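Local coordinates for D-alanyl-D-alanine carboxypeptidase (Penicillin binding protein) family protein (Francisella tularensis subsp. tularensis, PDB 6OSU), which probably removes the C-terminal D-alanine from peptidoglycan precursors, acting as a serine-type D-alanyl-D-alanine carboxypeptidase in cell wall biogenesis, at residues E93-T98 against L132-G137; S338-S343 against Q378-N383. All coordinates share one frame; numbering follows the deposited sequence.

Interaction 1 (E93-T98 against L132-G137); sequences ENAAST and LAEYIG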
loop_
_atom_site.group_PDB
_atom_site.type_symbol
_atom_site.label_atom_id
_atom_site.label_comp_id
_atom_site.label_asym_id
_atom_site.label_seq_id
_atom_site.Cartn_x
_atom_site.Cartn_y
_atom_site.Cartn_z
ATOM N N GLU A 93 -3.259 32.577 -6.952
ATOM C CA GLU A 93 -4.537 32.607 -7.654
ATOM C C GLU A 93 -4.661 31.441 -8.625
ATOM O O GLU A 93 -5.776 30.982 -8.897
ATOM C CB GLU A 93 -4.715 33.939 -8.383
ATOM C CG GLU A 93 -5.697 34.874 -7.694
ATOM C CD GLU A 93 -5.361 36.338 -7.896
ATOM O OE1 GLU A 93 -5.120 36.741 -9.054
ATOM O OE2 GLU A 93 -5.328 37.083 -6.894
ATOM N N ASN A 94 -3.536 30.947 -9.147
ATOM C CA ASN A 94 -3.575 29.749 -9.976
ATOM C C ASN A 94 -4.104 28.561 -9.185
ATOM O O ASN A 94 -4.990 27.836 -9.650
ATOM C CB ASN A 94 -2.184 29.444 -10.536
ATOM C CG ASN A 94 -2.145 28.140 -11.311
ATOM O OD1 ASN A 94 -2.800 28.001 -12.343
ATOM N ND2 ASN A 94 -1.375 27.177 -10.817
ATOM N N ALA A 95 -3.581 28.358 -7.975
ATOM C CA ALA A 95 -4.016 27.233 -7.155
ATOM C C ALA A 95 -5.484 27.367 -6.771
ATOM O O ALA A 95 -6.277 26.441 -6.976
ATOM C CB ALA A 95 -3.139 27.123 -5.906
ATOM N N ALA A 96 -5.868 28.529 -6.232
ATOM C CA ALA A 96 -7.221 28.710 -5.716
ATOM C C ALA A 96 -8.279 28.513 -6.794
ATOM O O ALA A 96 -9.414 28.132 -6.483
ATOM C CB ALA A 96 -7.361 30.099 -5.091
ATOM N N SER A 97 -7.933 28.749 -8.057
ATOM C CA SER A 97 -8.906 28.728 -9.140
ATOM C C SER A 97 -8.917 27.418 -9.918
ATOM O O SER A 97 -9.607 27.328 -10.937
ATOM C CB SER A 97 -8.654 29.892 -10.100
ATOM O OG SER A 97 -7.575 29.610 -10.975
ATOM N N THR A 98 -8.177 26.403 -9.475
ATOM C CA THR A 98 -8.218 25.119 -10.165
ATOM C C THR A 98 -9.562 24.441 -9.926
ATOM O O THR A 98 -10.057 24.392 -8.794
ATOM C CB THR A 98 -7.084 24.204 -9.703
ATOM O OG1 THR A 98 -7.295 23.831 -8.336
ATOM C CG2 THR A 98 -5.739 24.892 -9.838
ATOM N N LEU A 132 0.786 22.965 -2.948
ATOM C CA LEU A 132 1.984 22.277 -2.474
ATOM C C LEU A 132 3.015 22.138 -3.587
ATOM O O LEU A 132 4.219 22.296 -3.348
ATOM C CB LEU A 132 1.620 20.901 -1.916
ATOM C CG LEU A 132 0.907 20.874 -0.565
ATOM C CD1 LEU A 132 0.297 19.503 -0.311
ATOM C CD2 LEU A 132 1.867 21.255 0.548
ATOM N N ALA A 133 2.560 21.853 -4.809
ATOM C CA ALA A 133 3.481 21.641 -5.919
ATOM C C ALA A 133 4.223 22.923 -6.276
ATOM O O ALA A 133 5.444 22.909 -6.470
ATOM C CB ALA A 133 2.724 21.099 -7.131
ATOM N N GLU A 134 3.499 24.042 -6.370
ATOM C CA GLU A 134 4.141 25.316 -6.679
ATOM C C GLU A 134 5.201 25.682 -5.647
ATOM O O GLU A 134 6.221 26.288 -5.994
ATOM C CB GLU A 134 3.097 26.428 -6.768
ATOM C CG GLU A 134 2.158 26.332 -7.963
ATOM C CD GLU A 134 1.203 27.512 -8.048
ATOM O OE1 GLU A 134 0.667 27.930 -6.998
ATOM O OE2 GLU A 134 0.999 28.030 -9.167
ATOM N N TYR A 135 4.987 25.319 -4.381
ATOM C CA TYR A 135 5.916 25.709 -3.327
ATOM C C TYR A 135 7.184 24.862 -3.354
ATOM O O TYR A 135 8.296 25.388 -3.231
ATOM C CB TYR A 135 5.231 25.604 -1.965
ATOM C CG TYR A 135 6.071 26.125 -0.825
ATOM C CD1 TYR A 135 6.017 27.462 -0.456
ATOM C CD2 TYR A 135 6.921 25.284 -0.120
ATOM C CE1 TYR A 135 6.785 27.946 0.585
ATOM C CE2 TYR A 135 7.694 25.759 0.923
ATOM C CZ TYR A 135 7.622 27.091 1.271
ATOM O OH TYR A 135 8.391 27.567 2.310
ATOM N N ILE A 136 7.032 23.546 -3.512
ATOM C CA ILE A 136 8.183 22.650 -3.473
ATOM C C ILE A 136 8.988 22.740 -4.765
ATOM O O ILE A 136 10.222 22.677 -4.746
ATOM C CB ILE A 136 7.711 21.211 -3.197
ATOM C CG1 ILE A 136 7.034 21.123 -1.828
ATOM C CG2 ILE A 136 8.868 20.229 -3.296
ATOM C CD1 ILE A 136 6.312 19.812 -1.591
ATOM N N GLY A 137 8.311 22.893 -5.902
ATOM C CA GLY A 137 8.984 22.808 -7.183
ATOM C C GLY A 137 9.152 24.120 -7.921
ATOM O O GLY A 137 9.850 24.169 -8.938
#

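Interaction 2 (S338-S343 against Q378-N383); sequences SPVTIS and QGIEFN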
loop_
_atom_site.group_PDB
_atom_site.type_symbol
_atom_site.label_atom_id
_atom_site.label_comp_id
_atom_site.label_asym_id
_atom_site.label_seq_id
_atom_site.Cartn_x
_atom_site.Cartn_y
_atom_site.Cartn_z
ATOM N N SER A 338 21.332 -20.593 8.155
ATOM C CA SER A 338 21.001 -21.866 8.788
ATOM C C SER A 338 21.707 -22.999 8.056
ATOM O O SER A 338 21.528 -23.145 6.842
ATOM C CB SER A 338 19.497 -22.103 8.784
ATOM O OG SER A 338 18.829 -21.149 9.590
ATOM N N PRO A 339 22.510 -23.808 8.740
ATOM C CA PRO A 339 23.212 -24.897 8.056
ATOM C C PRO A 339 22.261 -26.007 7.636
ATOM O O PRO A 339 21.243 -26.270 8.279
ATOM C CB PRO A 339 24.211 -25.394 9.110
ATOM C CG PRO A 339 24.278 -24.307 10.147
ATOM C CD PRO A 339 22.923 -23.679 10.146
ATOM N N VAL A 340 22.605 -26.653 6.524
ATOM C CA VAL A 340 21.922 -27.849 6.034
ATOM C C VAL A 340 23.020 -28.813 5.603
ATOM O O VAL A 340 23.623 -28.636 4.540
ATOM C CB VAL A 340 20.962 -27.546 4.876
ATOM C CG1 VAL A 340 20.399 -28.838 4.309
ATOM C CG2 VAL A 340 19.826 -26.641 5.353
ATOM N N THR A 341 23.272 -29.838 6.413
ATOM C CA THR A 341 24.357 -30.779 6.181
ATOM C C THR A 341 23.820 -32.083 5.602
ATOM O O THR A 341 22.748 -32.553 5.993
ATOM C CB THR A 341 25.109 -31.065 7.486
ATOM O OG1 THR A 341 25.358 -29.834 8.177
ATOM C CG2 THR A 341 26.434 -31.766 7.208
ATOM N N ILE A 342 24.565 -32.659 4.655
ATOM C CA ILE A 342 24.241 -33.956 4.067
ATOM C C ILE A 342 25.536 -34.740 3.888
ATOM O O ILE A 342 26.639 -34.199 3.984
ATOM C CB ILE A 342 23.513 -33.838 2.708
ATOM C CG1 ILE A 342 24.448 -33.238 1.658
ATOM C CG2 ILE A 342 22.228 -33.025 2.837
ATOM C CD1 ILE A 342 24.382 -33.938 0.315
ATOM N N SER A 343 25.384 -36.034 3.616
ATOM C CA SER A 343 26.538 -36.883 3.349
ATOM C C SER A 343 27.114 -36.584 1.972
ATOM O O SER A 343 26.381 -36.457 0.988
ATOM C CB SER A 343 26.146 -38.358 3.435
ATOM O OG SER A 343 25.056 -38.643 2.578
ATOM N N GLN A 378 11.690 -28.301 3.433
ATOM C CA GLN A 378 12.962 -27.782 2.952
ATOM C C GLN A 378 13.723 -28.864 2.202
ATOM O O GLN A 378 13.790 -30.017 2.640
ATOM C CB GLN A 378 13.820 -27.273 4.112
ATOM C CG GLN A 378 13.454 -25.899 4.628
ATOM C CD GLN A 378 14.553 -25.298 5.486
ATOM O OE1 GLN A 378 15.531 -25.969 5.821
ATOM N NE2 GLN A 378 14.400 -24.026 5.840
ATOM N N GLY A 379 14.308 -28.485 1.076
ATOM C CA GLY A 379 15.096 -29.415 0.287
ATOM C C GLY A 379 16.246 -28.709 -0.390
ATOM O O GLY A 379 16.171 -27.517 -0.707
ATOM N N ILE A 380 17.324 -29.455 -0.616
ATOM C CA ILE A 380 18.489 -28.961 -1.339
ATOM C C ILE A 380 18.499 -29.614 -2.712
ATOM O O ILE A 380 18.623 -30.839 -2.822
ATOM C CB ILE A 380 19.797 -29.246 -0.586
ATOM C CG1 ILE A 380 19.772 -28.591 0.793
ATOM C CG2 ILE A 380 20.983 -28.731 -1.384
ATOM C CD1 ILE A 380 19.638 -27.078 0.746
ATOM N N GLU A 381 18.348 -28.804 -3.757
ATOM C CA GLU A 381 18.487 -29.267 -5.133
ATOM C C GLU A 381 19.898 -28.938 -5.598
ATOM O O GLU A 381 20.217 -27.773 -5.861
ATOM C CB GLU A 381 17.450 -28.633 -6.057
ATOM C CG GLU A 381 17.746 -28.902 -7.530
ATOM C CD GLU A 381 16.621 -28.500 -8.460
ATOM O OE1 GLU A 381 15.899 -27.528 -8.153
ATOM O OE2 GLU A 381 16.460 -29.167 -9.505
ATOM N N PHE A 382 20.741 -29.960 -5.698
ATOM C CA PHE A 382 22.108 -29.739 -6.131
ATOM C C PHE A 382 22.178 -29.605 -7.646
ATOM O O PHE A 382 21.302 -30.066 -8.383
ATOM C CB PHE A 382 23.018 -30.880 -5.674
ATOM C CG PHE A 382 23.238 -30.926 -4.193
ATOM C CD1 PHE A 382 24.246 -30.176 -3.607
ATOM C CD2 PHE A 382 22.439 -31.717 -3.385
ATOM C CE1 PHE A 382 24.453 -30.211 -2.242
ATOM C CE2 PHE A 382 22.642 -31.760 -2.018
ATOM C CZ PHE A 382 23.652 -31.004 -1.447
ATOM N N ASN A 383 23.233 -28.947 -8.101
ATOM C CA ASN A 383 23.591 -28.981 -9.508
ATOM C C ASN A 383 23.855 -30.432 -9.888
ATOM O O ASN A 383 24.711 -31.077 -9.261
ATOM C CB ASN A 383 24.821 -28.111 -9.760
ATOM C CG ASN A 383 25.124 -27.927 -11.235
ATOM O OD1 ASN A 383 25.300 -28.897 -11.973
ATOM N ND2 ASN A 383 25.185 -26.675 -11.673
#

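Interaction 1 (E93-T98 against L132-G137)
Glu-134 reaches helix 93-96 because its CG lies anti to the carbonyl carbon (chi1 -69°) and the chain then runs extended through CD. Asn-94 answers from the other helix with CG anti to its backbone N (chi1 175°), which carries the amide out toward the carboxylate. One hydrogen bond results, from Asn-94 ND2 to Glu-134 OE2 at 3.0 Å, and it is bent, with an angle of 144° at the hydrogen. The donor stands above the carboxylate plane and not within it, while the oxygen is itself somewhat tilted from the plane of the amide. The other carboxylate oxygen has a polar partner just before helix 93-96: Glu-134 OE1 is hydrogen-bonded to the hydroxyl of Ser-92. Ser-92 OG also accepts from the backbone N of Ala-95, so the glutamate touches the residue that bonds to the first turn of the helix. The pair joins the short helix 93-96 to the end of helix 126-137 in the helical part of the peptidase S11 domain. Little else touches: Ala-95 CB lies 4.0 Å from Glu-134 OE1, and the summed buried surface is 99 Å². Both Asn-94 and Ala-95 also rest on Ile-130, one turn before Glu-134 on helix 126-137. Where helix 93-96 ends, the carbonyl of Ala-95 takes two donors from Thr-98, its backbone N and, in the carbonyl plane, OG1, each at 3.1 Å from Ala-95 O.

Interaction 2 (S338-S343 against Q378-N383)
Val-340 and Ile-342 on one strand meet Ile-380 and Phe-382 on the other through apolar side chains. The closest aliphatic pair is Val-340 CG1 with Ile-380 CG1, 3.6 Å apart, and the two side chains pass each other in opposite directions. Val-340 CG1 is also 4.0 Å from Ile-380 CD1, so a single valine methyl lies along the CG1-CD1 arm of the isoleucine, nearer its CG1. In the aliphatic-aromatic pair, Ile-342 and Phe-382 arrive from opposing directions, and Ile-342 CD1 lies 3.5 Å from Phe-382 CZ and 3.6 Å from Phe-382 CE2, an oblique approach to the ring. Ile-342 CG1 sits between its backbone N and carbonyl carbon (chi1 67°), and from there CD1 reaches the ring. Within strand 378-382, Ile-380 CG2 lies 3.4 Å above the Phe-382 ring plane, displaced toward its rim, and thereby backs one face of the ring.

Polar side chains add little. Gln-378 comes only peripherally near Val-340, and its NE2 is bonded instead to the carbonyl of Leu-333.

Main-chain pairing lies with other strands: Val-340 and Ile-342 bond to Val-358 and Leu-356, whereas Gly-379 and Glu-381 bond to Val-400 and Asn-398. The axes of the two strands remain 9.2 Å apart at closest approach and cross at -58°, evidence of layers facing through side chains. Strands 340-343 and 376-382 are the outermost of one antiparallel five-stranded sheet, and their side-chain contact at this separation is consistent with a sheet that folds over so that its edge strands pack, a sandwich-like arrangement in the C-terminal domain of the penicillin-binding protein 5 type.

From the N terminus, the chain first enters the S11 peptidase domain, where interaction 1 brings helix 93-96 against helix 126-137 and closes a loop of 33 intervening residues, about half of them helical. About 200 residues later, past helix 310-327, the chain enters the C-terminal domain, and interaction 2 closes a loop of similar length, 34 residues with strand but no helix. The two loops follow in series and neither nest nor cross. The centres of interaction 1 and interaction 2 are 60 Å apart, on opposite sides of the chain's centre, and the nearest atoms of interaction 1 and interaction 2 are about 44 Å apart. Interaction 1 therefore ties helices within one domain, and interaction 2 the edge strands of the other; neither bridges the two domains.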